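Aminotransferase (Bacillus subtilis, PDB 6L1O) is a pyridoxal-5'-phosphate-dependent aminotransferase of class I, encoded in the operon for biosynthesis of the dipeptide antibiotic bacilysin. Local coordinates at residues Ala163-Ala168 with Lys197-His202; Asp303-Leu308 with Glu375-Phe380; Pro124-Pro129 with Asn177-Ala182. One frame throughout, in Å; residues are numbered along the deposited sequence.

Contact 1: Ala163-Ala168 with Lys197-His202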
loop_
_atom_site.group_PDB
_atom_site.type_symbol
_atom_site.label_atom_id
_atom_site.label_comp_id
_atom_site.label_asym_id
_atom_site.label_seq_id
_atom_site.Cartn_x
_atom_site.Cartn_y
_atom_site.Cartn_z
ATOM N N ALA B 163 -34.863 -8.722 4.936
ATOM C CA ALA B 163 -34.325 -8.988 6.259
ATOM C C ALA B 163 -32.864 -8.611 6.426
ATOM O O ALA B 163 -32.466 -8.302 7.547
ATOM C CB ALA B 163 -34.460 -10.468 6.574
ATOM N N VAL B 164 -32.072 -8.668 5.347
ATOM C CA VAL B 164 -30.637 -8.347 5.419
ATOM C C VAL B 164 -30.290 -6.885 5.159
ATOM O O VAL B 164 -29.150 -6.469 5.398
ATOM C CB VAL B 164 -29.787 -9.228 4.485
ATOM C CG1 VAL B 164 -30.103 -10.695 4.699
ATOM C CG2 VAL B 164 -29.953 -8.842 3.018
ATOM N N LEU B 165 -31.266 -6.119 4.691
ATOM C CA LEU B 165 -31.034 -4.764 4.207
ATOM C C LEU B 165 -30.621 -3.793 5.297
ATOM O O LEU B 165 -29.931 -2.800 5.017
ATOM C CB LEU B 165 -32.276 -4.260 3.457
ATOM C CG LEU B 165 -32.574 -5.019 2.162
ATOM C CD1 LEU B 165 -33.791 -4.409 1.481
ATOM C CD2 LEU B 165 -31.392 -4.998 1.185
ATOM N N GLU B 166 -30.996 -4.088 6.538
ATOM C CA GLU B 166 -30.541 -3.277 7.681
ATOM C C GLU B 166 -29.079 -3.525 8.015
ATOM O O GLU B 166 -28.301 -2.589 8.253
ATOM C CB GLU B 166 -31.403 -3.553 8.933
ATOM C CG GLU B 166 -32.485 -2.495 9.200
ATOM C CD GLU B 166 -31.925 -1.135 9.628
ATOM O OE1 GLU B 166 -30.679 -0.946 9.689
ATOM O OE2 GLU B 166 -32.749 -0.241 9.916
ATOM N N LYS B 167 -28.698 -4.789 8.064
ATOM C CA LYS B 167 -27.293 -5.132 8.272
ATOM C C LYS B 167 -26.416 -4.858 7.047
ATOM O O LYS B 167 -25.218 -4.686 7.200
ATOM C CB LYS B 167 -27.125 -6.566 8.724
ATOM C CG LYS B 167 -27.631 -6.795 10.148
ATOM C CD LYS B 167 -27.246 -5.610 11.061
ATOM C CE LYS B 167 -27.521 -5.866 12.528
ATOM N NZ LYS B 167 -28.345 -4.726 13.068
ATOM N N ALA B 168 -27.042 -4.789 5.876
ATOM C CA ALA B 168 -26.303 -4.525 4.614
ATOM C C ALA B 168 -25.772 -3.108 4.555
ATOM O O ALA B 168 -26.499 -2.167 4.474
ATOM C CB ALA B 168 -27.160 -4.825 3.413
ATOM N N LYS B 197 -29.720 4.174 -1.722
ATOM C CA LYS B 197 -30.243 5.339 -1.014
ATOM C C LYS B 197 -31.399 4.957 -0.071
ATOM O O LYS B 197 -31.465 5.450 1.049
ATOM C CB LYS B 197 -30.705 6.394 -2.001
ATOM C CG LYS B 197 -30.913 7.782 -1.445
ATOM C CD LYS B 197 -31.386 8.707 -2.560
ATOM C CE LYS B 197 -31.294 10.182 -2.197
ATOM N NZ LYS B 197 -32.365 10.692 -1.288
ATOM N N GLU B 198 -32.265 4.057 -0.525
ATOM C CA GLU B 198 -33.402 3.619 0.280
ATOM C C GLU B 198 -33.006 2.766 1.468
ATOM O O GLU B 198 -33.602 2.844 2.541
ATOM C CB GLU B 198 -34.384 2.864 -0.599
ATOM C CG GLU B 198 -35.533 2.234 0.190
ATOM C CD GLU B 198 -36.760 1.952 -0.642
ATOM O OE1 GLU B 198 -36.695 2.146 -1.877
ATOM O OE2 GLU B 198 -37.787 1.531 -0.042
ATOM N N HIS B 199 -32.011 1.925 1.290
ATOM C CA HIS B 199 -31.676 0.967 2.337
ATOM C C HIS B 199 -30.333 1.248 3.018
ATOM O O HIS B 199 -29.787 0.380 3.703
ATOM C CB HIS B 199 -31.746 -0.415 1.749
ATOM C CG HIS B 199 -33.066 -0.715 1.135
ATOM N ND1 HIS B 199 -34.176 -1.039 1.887
ATOM C CD2 HIS B 199 -33.471 -0.726 -0.158
ATOM C CE1 HIS B 199 -35.203 -1.256 1.084
ATOM N NE2 HIS B 199 -34.801 -1.079 -0.164
ATOM N N ASN B 200 -29.841 2.471 2.820
ATOM C CA ASN B 200 -28.612 2.974 3.425
ATOM C C ASN B 200 -27.450 2.056 3.225
ATOM O O ASN B 200 -26.870 1.562 4.174
ATOM C CB ASN B 200 -28.817 3.218 4.906
ATOM C CG ASN B 200 -29.956 4.150 5.156
ATOM O OD1 ASN B 200 -29.864 5.341 4.843
ATOM N ND2 ASN B 200 -31.049 3.618 5.694
ATOM N N ILE B 201 -27.148 1.794 1.965
ATOM C CA ILE B 201 -26.044 0.908 1.578
ATOM C C ILE B 201 -25.009 1.762 0.830
ATOM O O ILE B 201 -25.357 2.509 -0.056
ATOM C CB ILE B 201 -26.552 -0.224 0.676
ATOM C CG1 ILE B 201 -27.755 -0.908 1.354
ATOM C CG2 ILE B 201 -25.423 -1.257 0.412
ATOM C CD1 ILE B 201 -28.419 -2.015 0.566
ATOM N N HIS B 202 -23.748 1.664 1.230
ATOM C CA HIS B 202 -22.663 2.290 0.508
ATOM C C HIS B 202 -22.343 1.469 -0.754
ATOM O O HIS B 202 -22.095 0.259 -0.681
ATOM C CB HIS B 202 -21.423 2.392 1.368
ATOM C CG HIS B 202 -21.607 3.200 2.616
ATOM N ND1 HIS B 202 -21.636 2.631 3.873
ATOM C CD2 HIS B 202 -21.748 4.523 2.799
ATOM C CE1 HIS B 202 -21.808 3.577 4.777
ATOM N NE2 HIS B 202 -21.833 4.739 4.148
#
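The entry to two neighbouring parallel strands of the seven-stranded sheet, 168-174 and 202-206, is marked by L165 and A168 meeting H199 and I201. Methyl CD1 of L165 lies over one face of the H199 imidazole, 3.5 Å from the ring centroid and 18° off its normal, a CH-pi contact displaced toward ND1 and CE1. CG of E198 packs over the opposite face, and the ring of F195 meets the same histidine at about 50°. H199 holds its CG beside the backbone N (chi1 -56°), which sets the imidazole in this slot. Helix 186-199 is the connection of a beta-alpha-beta crossover between the two strands, and N200, with positive phi, turns the chain out of it. Past that turn, CD1 of I201 reaches CB of A168 at 4.2 Å and CD2 of L165 at 4.3 Å, while CG1 of I201 sits 3.6 Å from the carbonyl O of A168. No hydrogen bond joins the two segments; the carbonyl O atoms of L165 and H199 come within 3.4 Å of each other, and neither oxygen can donate a hydrogen. K169 NZ donates to the backbone O of N200, and T4 N of the second subunit bonds H202 NE2.

Contact 2: Asp303-Leu308 with Glu375-Phe380; sequences DFFTAL and EDLREF
NE of R378, the arginine whose guanidinium meets F304 across the helix pair, is met by both carboxylate oxygens of E375, through weak bonds. The distances from R378 NE to E375 OE1 and to E375 OE2 are each 3.4 Å, and together the two bonds form a salt bridge one turn apart on helix 374-385. The carboxylate sits at the edge of the guanidinium and in its plane, leaving a flat face turned to the other helix. The arginine chain runs extended and then bends at chi3 (-51°), which brings that face against the rim of the F304 ring. F304 CZ stands 3.5 Å from R378 NH2, and the two planes are 76° apart. Behind this polar margin, CB of L377 touches both rings, 4.2 Å from F304 CE2 and 4.1 Å from F305 CD1. F305 then presents its edge to F380, with F305 CE1 3.6 Å from F380 CD2 and the ring planes inclined at 47°. One turn further along, L308 CD2 rests 4.0 Å from R378 CA. The two segments, from helices 289-313 and 374-385, run nearly parallel here, with M370 touching F305 and L37 and V352 touching F380. No hydrogen bond joins the two segments; they meet through apolar and aromatic groups and the flat face of the guanidinium. The positive group lies against ring-edge hydrogens rather than a pi face, an approach that would gain little electrostatically, and E375, within its own helix, probably offsets part of its charge.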
loop_
_atom_site.group_PDB
_atom_site.type_symbol
_atom_site.label_atom_id
_atom_site.label_comp_id
_atom_site.label_asym_id
_atom_site.label_seq_id
_atom_site.Cartn_x
_atom_site.Cartn_y
_atom_site.Cartn_z
ATOM N N ASP B 303 -12.723 -11.441 -31.890
ATOM C CA ASP B 303 -13.303 -11.894 -33.149
ATOM C C ASP B 303 -12.537 -13.068 -33.765
ATOM O O ASP B 303 -13.157 -14.082 -34.149
ATOM C CB ASP B 303 -13.406 -10.745 -34.124
ATOM C CG ASP B 303 -14.453 -9.723 -33.717
ATOM O OD1 ASP B 303 -15.117 -9.877 -32.663
ATOM O OD2 ASP B 303 -14.617 -8.734 -34.451
ATOM N N PHE B 304 -11.225 -12.932 -33.861
ATOM C CA PHE B 304 -10.341 -14.022 -34.310
ATOM C C PHE B 304 -10.519 -15.334 -33.530
ATOM O O PHE B 304 -10.680 -16.422 -34.136
ATOM C CB PHE B 304 -8.902 -13.590 -34.209
ATOM C CG PHE B 304 -7.901 -14.674 -34.527
ATOM C CD1 PHE B 304 -7.667 -15.060 -35.856
ATOM C CD2 PHE B 304 -7.206 -15.314 -33.515
ATOM C CE1 PHE B 304 -6.719 -16.043 -36.147
ATOM C CE2 PHE B 304 -6.288 -16.309 -33.786
ATOM C CZ PHE B 304 -6.044 -16.662 -35.122
ATOM N N PHE B 305 -10.427 -15.227 -32.202
ATOM C CA PHE B 305 -10.493 -16.344 -31.313
ATOM C C PHE B 305 -11.850 -17.043 -31.310
ATOM O O PHE B 305 -11.929 -18.276 -31.342
ATOM C CB PHE B 305 -10.206 -15.882 -29.861
ATOM C CG PHE B 305 -10.195 -16.997 -28.848
ATOM C CD1 PHE B 305 -9.091 -17.872 -28.747
ATOM C CD2 PHE B 305 -11.267 -17.181 -28.008
ATOM C CE1 PHE B 305 -9.083 -18.901 -27.817
ATOM C CE2 PHE B 305 -11.279 -18.215 -27.089
ATOM C CZ PHE B 305 -10.197 -19.057 -26.974
ATOM N N THR B 306 -12.912 -16.303 -31.181
ATOM C CA THR B 306 -14.245 -16.938 -31.108
ATOM C C THR B 306 -14.606 -17.601 -32.484
ATOM O O THR B 306 -15.239 -18.678 -32.563
ATOM C CB THR B 306 -15.341 -15.976 -30.662
ATOM O OG1 THR B 306 -15.353 -14.815 -31.480
ATOM C CG2 THR B 306 -15.136 -15.548 -29.170
ATOM N N ALA B 307 -14.178 -16.973 -33.563
ATOM C CA ALA B 307 -14.423 -17.565 -34.902
ATOM C C ALA B 307 -13.646 -18.848 -35.063
ATOM O O ALA B 307 -14.136 -19.816 -35.644
ATOM C CB ALA B 307 -14.088 -16.551 -35.994
ATOM N N LEU B 308 -12.431 -18.890 -34.516
ATOM C CA LEU B 308 -11.547 -20.021 -34.647
ATOM C C LEU B 308 -12.016 -21.201 -33.762
ATOM O O LEU B 308 -11.997 -22.381 -34.210
ATOM C CB LEU B 308 -10.144 -19.654 -34.265
ATOM C CG LEU B 308 -9.025 -20.570 -34.658
ATOM C CD1 LEU B 308 -8.929 -20.647 -36.190
ATOM C CD2 LEU B 308 -7.698 -20.066 -34.050
ATOM N N GLU B 375 -0.847 -15.778 -32.298
ATOM C CA GLU B 375 -0.366 -17.151 -32.467
ATOM C C GLU B 375 -0.476 -18.004 -31.182
ATOM O O GLU B 375 -0.592 -19.245 -31.248
ATOM C CB GLU B 375 1.035 -17.166 -33.030
ATOM C CG GLU B 375 1.100 -16.677 -34.493
ATOM C CD GLU B 375 0.264 -17.518 -35.475
ATOM O OE1 GLU B 375 0.253 -18.780 -35.333
ATOM O OE2 GLU B 375 -0.443 -16.913 -36.362
ATOM N N ASP B 376 -0.456 -17.367 -30.027
ATOM C CA ASP B 376 -0.772 -18.070 -28.778
ATOM C C ASP B 376 -2.262 -18.434 -28.734
ATOM O O ASP B 376 -2.614 -19.528 -28.351
ATOM C CB ASP B 376 -0.422 -17.214 -27.557
ATOM C CG ASP B 376 1.076 -17.189 -27.240
ATOM O OD1 ASP B 376 1.878 -17.868 -27.930
ATOM O OD2 ASP B 376 1.458 -16.445 -26.300
ATOM N N LEU B 377 -3.111 -17.517 -29.206
ATOM C CA LEU B 377 -4.526 -17.814 -29.329
ATOM C C LEU B 377 -4.742 -18.983 -30.301
ATOM O O LEU B 377 -5.580 -19.875 -30.060
ATOM C CB LEU B 377 -5.316 -16.586 -29.752
ATOM C CG LEU B 377 -5.218 -15.337 -28.830
ATOM C CD1 LEU B 377 -6.058 -14.178 -29.346
ATOM C CD2 LEU B 377 -5.660 -15.685 -27.405
ATOM N N ARG B 378 -3.973 -19.005 -31.389
ATOM C CA ARG B 378 -4.120 -20.063 -32.357
ATOM C C ARG B 378 -3.664 -21.389 -31.819
ATOM O O ARG B 378 -4.334 -22.425 -32.046
ATOM C CB ARG B 378 -3.401 -19.759 -33.660
ATOM C CG ARG B 378 -3.747 -20.786 -34.767
ATOM C CD ARG B 378 -2.892 -20.606 -36.006
ATOM N NE ARG B 378 -2.903 -19.214 -36.472
ATOM C CZ ARG B 378 -3.808 -18.668 -37.278
ATOM N NH1 ARG B 378 -4.836 -19.381 -37.709
ATOM N NH2 ARG B 378 -3.678 -17.391 -37.645
ATOM N N GLU B 379 -2.530 -21.394 -31.168
ATOM C CA GLU B 379 -1.939 -22.617 -30.619
ATOM C C GLU B 379 -2.836 -23.238 -29.492
ATOM O O GLU B 379 -3.001 -24.444 -29.424
ATOM C CB GLU B 379 -0.534 -22.307 -30.097
ATOM C CG GLU B 379 0.250 -23.468 -29.495
ATOM C CD GLU B 379 0.543 -24.609 -30.442
ATOM O OE1 GLU B 379 0.466 -24.433 -31.689
ATOM O OE2 GLU B 379 0.851 -25.714 -29.903
ATOM N N PHE B 380 -3.492 -22.384 -28.707
ATOM C CA PHE B 380 -4.519 -22.824 -27.741
ATOM C C PHE B 380 -5.591 -23.679 -28.456
ATOM O O PHE B 380 -5.856 -24.840 -28.072
ATOM C CB PHE B 380 -5.157 -21.567 -27.081
ATOM C CG PHE B 380 -6.258 -21.871 -26.123
ATOM C CD1 PHE B 380 -5.976 -22.099 -24.767
ATOM C CD2 PHE B 380 -7.580 -21.904 -26.547
ATOM C CE1 PHE B 380 -6.998 -22.361 -23.867
ATOM C CE2 PHE B 380 -8.612 -22.157 -25.647
ATOM C CZ PHE B 380 -8.322 -22.379 -24.317
#

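Contact 3: Pro124-Pro129 with Asn177-Ala182. With PLP (pyridoxal-5'-phosphate), chain E.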
loop_
_atom_site.group_PDB
_atom_site.type_symbol
_atom_site.label_atom_id
_atom_site.label_comp_id
_atom_site.label_asym_id
_atom_site.label_seq_id
_atom_site.Cartn_x
_atom_site.Cartn_y
_atom_site.Cartn_z
ATOM N N PRO B 124 -21.732 -9.629 -5.902
ATOM C CA PRO B 124 -22.242 -10.389 -7.062
ATOM C C PRO B 124 -21.646 -11.780 -7.189
ATOM O O PRO B 124 -20.477 -12.042 -6.852
ATOM C CB PRO B 124 -21.888 -9.464 -8.269
ATOM C CG PRO B 124 -20.763 -8.689 -7.794
ATOM C CD PRO B 124 -20.989 -8.431 -6.334
ATOM N N ASN B 125 -22.469 -12.702 -7.706
ATOM C CA ASN B 125 -22.060 -14.093 -7.963
ATOM C C ASN B 125 -22.568 -14.384 -9.387
ATOM O O ASN B 125 -23.783 -14.492 -9.608
ATOM C CB ASN B 125 -22.636 -15.032 -6.896
ATOM C CG ASN B 125 -22.319 -16.480 -7.116
ATOM O OD1 ASN B 125 -21.611 -16.868 -8.026
ATOM N ND2 ASN B 125 -22.880 -17.325 -6.269
ATOM N N PRO B 126 -21.659 -14.475 -10.361
ATOM C CA PRO B 126 -20.178 -14.450 -10.207
ATOM C C PRO B 126 -19.612 -13.087 -9.951
ATOM O O PRO B 126 -20.231 -12.106 -10.265
ATOM C CB PRO B 126 -19.663 -15.026 -11.532
ATOM C CG PRO B 126 -20.759 -14.869 -12.478
ATOM C CD PRO B 126 -22.051 -14.889 -11.723
ATOM N N GLY B 127 -18.396 -13.052 -9.395
ATOM C CA GLY B 127 -17.759 -11.789 -9.063
ATOM C C GLY B 127 -16.251 -11.976 -8.824
ATOM O O GLY B 127 -15.774 -13.046 -8.457
ATOM N N TYR B 128 -15.532 -10.900 -9.031
ATOM C CA TYR B 128 -14.106 -10.830 -8.707
ATOM C C TYR B 128 -13.830 -11.382 -7.280
ATOM O O TYR B 128 -14.289 -10.801 -6.296
ATOM C CB TYR B 128 -13.706 -9.401 -8.792
ATOM C CG TYR B 128 -12.266 -9.066 -8.795
ATOM C CD1 TYR B 128 -11.391 -9.676 -9.709
ATOM C CD2 TYR B 128 -11.767 -8.052 -7.976
ATOM C CE1 TYR B 128 -10.056 -9.345 -9.748
ATOM C CE2 TYR B 128 -10.417 -7.677 -8.035
ATOM C CZ TYR B 128 -9.592 -8.303 -8.936
ATOM O OH TYR B 128 -8.271 -7.968 -9.006
ATOM N N PRO B 129 -13.068 -12.482 -7.169
ATOM C CA PRO B 129 -12.839 -13.120 -5.854
ATOM C C PRO B 129 -12.139 -12.202 -4.829
ATOM O O PRO B 129 -12.234 -12.413 -3.630
ATOM C CB PRO B 129 -11.956 -14.338 -6.183
ATOM C CG PRO B 129 -11.505 -14.158 -7.558
ATOM C CD PRO B 129 -12.476 -13.259 -8.264
ATOM N N ASN B 177 -18.046 -6.194 -16.872
ATOM C CA ASN B 177 -17.920 -7.203 -15.797
ATOM C C ASN B 177 -16.860 -8.294 -15.996
ATOM O O ASN B 177 -16.708 -8.866 -17.061
ATOM C CB ASN B 177 -19.276 -7.868 -15.623
ATOM C CG ASN B 177 -19.312 -8.894 -14.534
ATOM O OD1 ASN B 177 -19.200 -10.083 -14.785
ATOM N ND2 ASN B 177 -19.406 -8.448 -13.323
ATOM N N ASN B 178 -16.137 -8.556 -14.933
ATOM C CA ASN B 178 -15.215 -9.664 -14.804
ATOM C C ASN B 178 -15.951 -10.668 -13.917
ATOM O O ASN B 178 -16.194 -10.393 -12.781
ATOM C CB ASN B 178 -13.930 -9.194 -14.133
ATOM C CG ASN B 178 -12.928 -10.306 -13.902
ATOM O OD1 ASN B 178 -13.150 -11.474 -14.238
ATOM N ND2 ASN B 178 -11.809 -9.952 -13.257
ATOM N N PRO B 179 -16.285 -11.853 -14.442
ATOM C CA PRO B 179 -15.766 -12.473 -15.643
ATOM C C PRO B 179 -16.691 -12.533 -16.852
ATOM O O PRO B 179 -16.295 -13.144 -17.799
ATOM C CB PRO B 179 -15.506 -13.884 -15.138
ATOM C CG PRO B 179 -16.751 -14.142 -14.357
ATOM C CD PRO B 179 -17.019 -12.856 -13.621
ATOM N N THR B 180 -17.899 -11.937 -16.807
ATOM C CA THR B 180 -18.904 -12.292 -17.767
ATOM C C THR B 180 -18.806 -11.508 -19.058
ATOM O O THR B 180 -19.309 -11.964 -20.037
ATOM C CB THR B 180 -20.346 -12.154 -17.258
ATOM O OG1 THR B 180 -20.640 -10.795 -16.930
ATOM C CG2 THR B 180 -20.633 -13.086 -16.103
ATOM N N GLY B 181 -18.196 -10.333 -19.036
ATOM C CA GLY B 181 -18.140 -9.471 -20.191
ATOM C C GLY B 181 -19.337 -8.574 -20.299
ATOM O O GLY B 181 -19.435 -7.750 -21.211
ATOM N N ALA B 182 -20.273 -8.670 -19.342
ATOM C CA ALA B 182 -21.519 -7.920 -19.474
ATOM C C ALA B 182 -21.290 -6.440 -19.171
ATOM O O ALA B 182 -20.340 -6.081 -18.493
ATOM C CB ALA B 182 -22.572 -8.496 -18.515
HETATM N N1 PLP E . -11.313 -5.058 -10.418
HETATM C C2 PLP E . -11.436 -6.088 -11.275
HETATM C C2A PLP E . -12.728 -6.839 -11.416
HETATM C C3 PLP E . -10.285 -6.571 -12.003
HETATM O O3 PLP E . -10.314 -7.617 -12.837
HETATM C C4 PLP E . -9.092 -5.821 -11.842
HETATM C C4A PLP E . -7.862 -6.558 -12.310
HETATM C C5 PLP E . -9.037 -4.706 -10.906
HETATM C C6 PLP E . -10.204 -4.350 -10.247
HETATM C C5A PLP E . -7.826 -3.835 -10.750
HETATM O O4P PLP E . -6.714 -4.427 -10.238
HETATM P P PLP E . -5.435 -3.504 -9.807
HETATM O O1P PLP E . -5.161 -3.889 -8.397
HETATM O O2P PLP E . -5.713 -2.034 -10.037
HETATM O O3P PLP E . -4.345 -3.947 -10.742
#
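Y128, which meets N178 across the contact, lies along the pyridoxal phosphate from its first side-chain atom to its last. Its CB is 3.8 Å from the cofactor methyl C2A. At CG the same methyl is closer, 3.5 Å away. CD1 also touches C2A, and on the protein side it meets N178 ND2 at 3.6 Å. Farther out the two edges of the ring part company: CE1 reaches PLP O3 at 3.5 Å, whereas CE2 faces PLP N1 at 3.7 Å. CZ lies near C3 and C2, and OH ends 3.6 Å from C4A. One face of the phenol is therefore laid against the pyridine, with C2 over the ring centre, an arrangement familiar from fold-type I aminotransferases. N178 works from the cofactor's rim, its ND2 donating to PLP O3 at 2.8 Å. Each segment includes a cis-proline, and these two pack through P126 CB and P179 CD, 4.0 Å apart. T180 adds CG2 against P126 CG, while T180 N bonds N177 OD1, an Asx motif, and T180 OG1 donates to the same oxygen. N178 OD1 in turn accepts from R367 NH1. That second bond holds the amide's rotation and would polarise it, probably strengthening ND2 as a donor and favouring negative charge on the cofactor's O3.

How the contacts relate
Strand 168-174 connects the first and third contacts: contact 1 sits where it begins, and the loop that follows it supplies N177-A182 to contact 3. Their segments alternate along the chain, with centres about 22 Å apart and nearest atoms about 10 Å apart. Contact 3, whose centre is about 9 Å from that of the chain, alone of the three touches the cofactor. Contact 2 follows in series, its centre about 23 Å from that of contact 3 and about 45 Å from that of contact 1, on the opposite side of the chain's centre from contact 1. Strand 365-369, bearing R367, leads toward helix 374-385, so the partner of N178 lies shortly before E375-F380 in sequence.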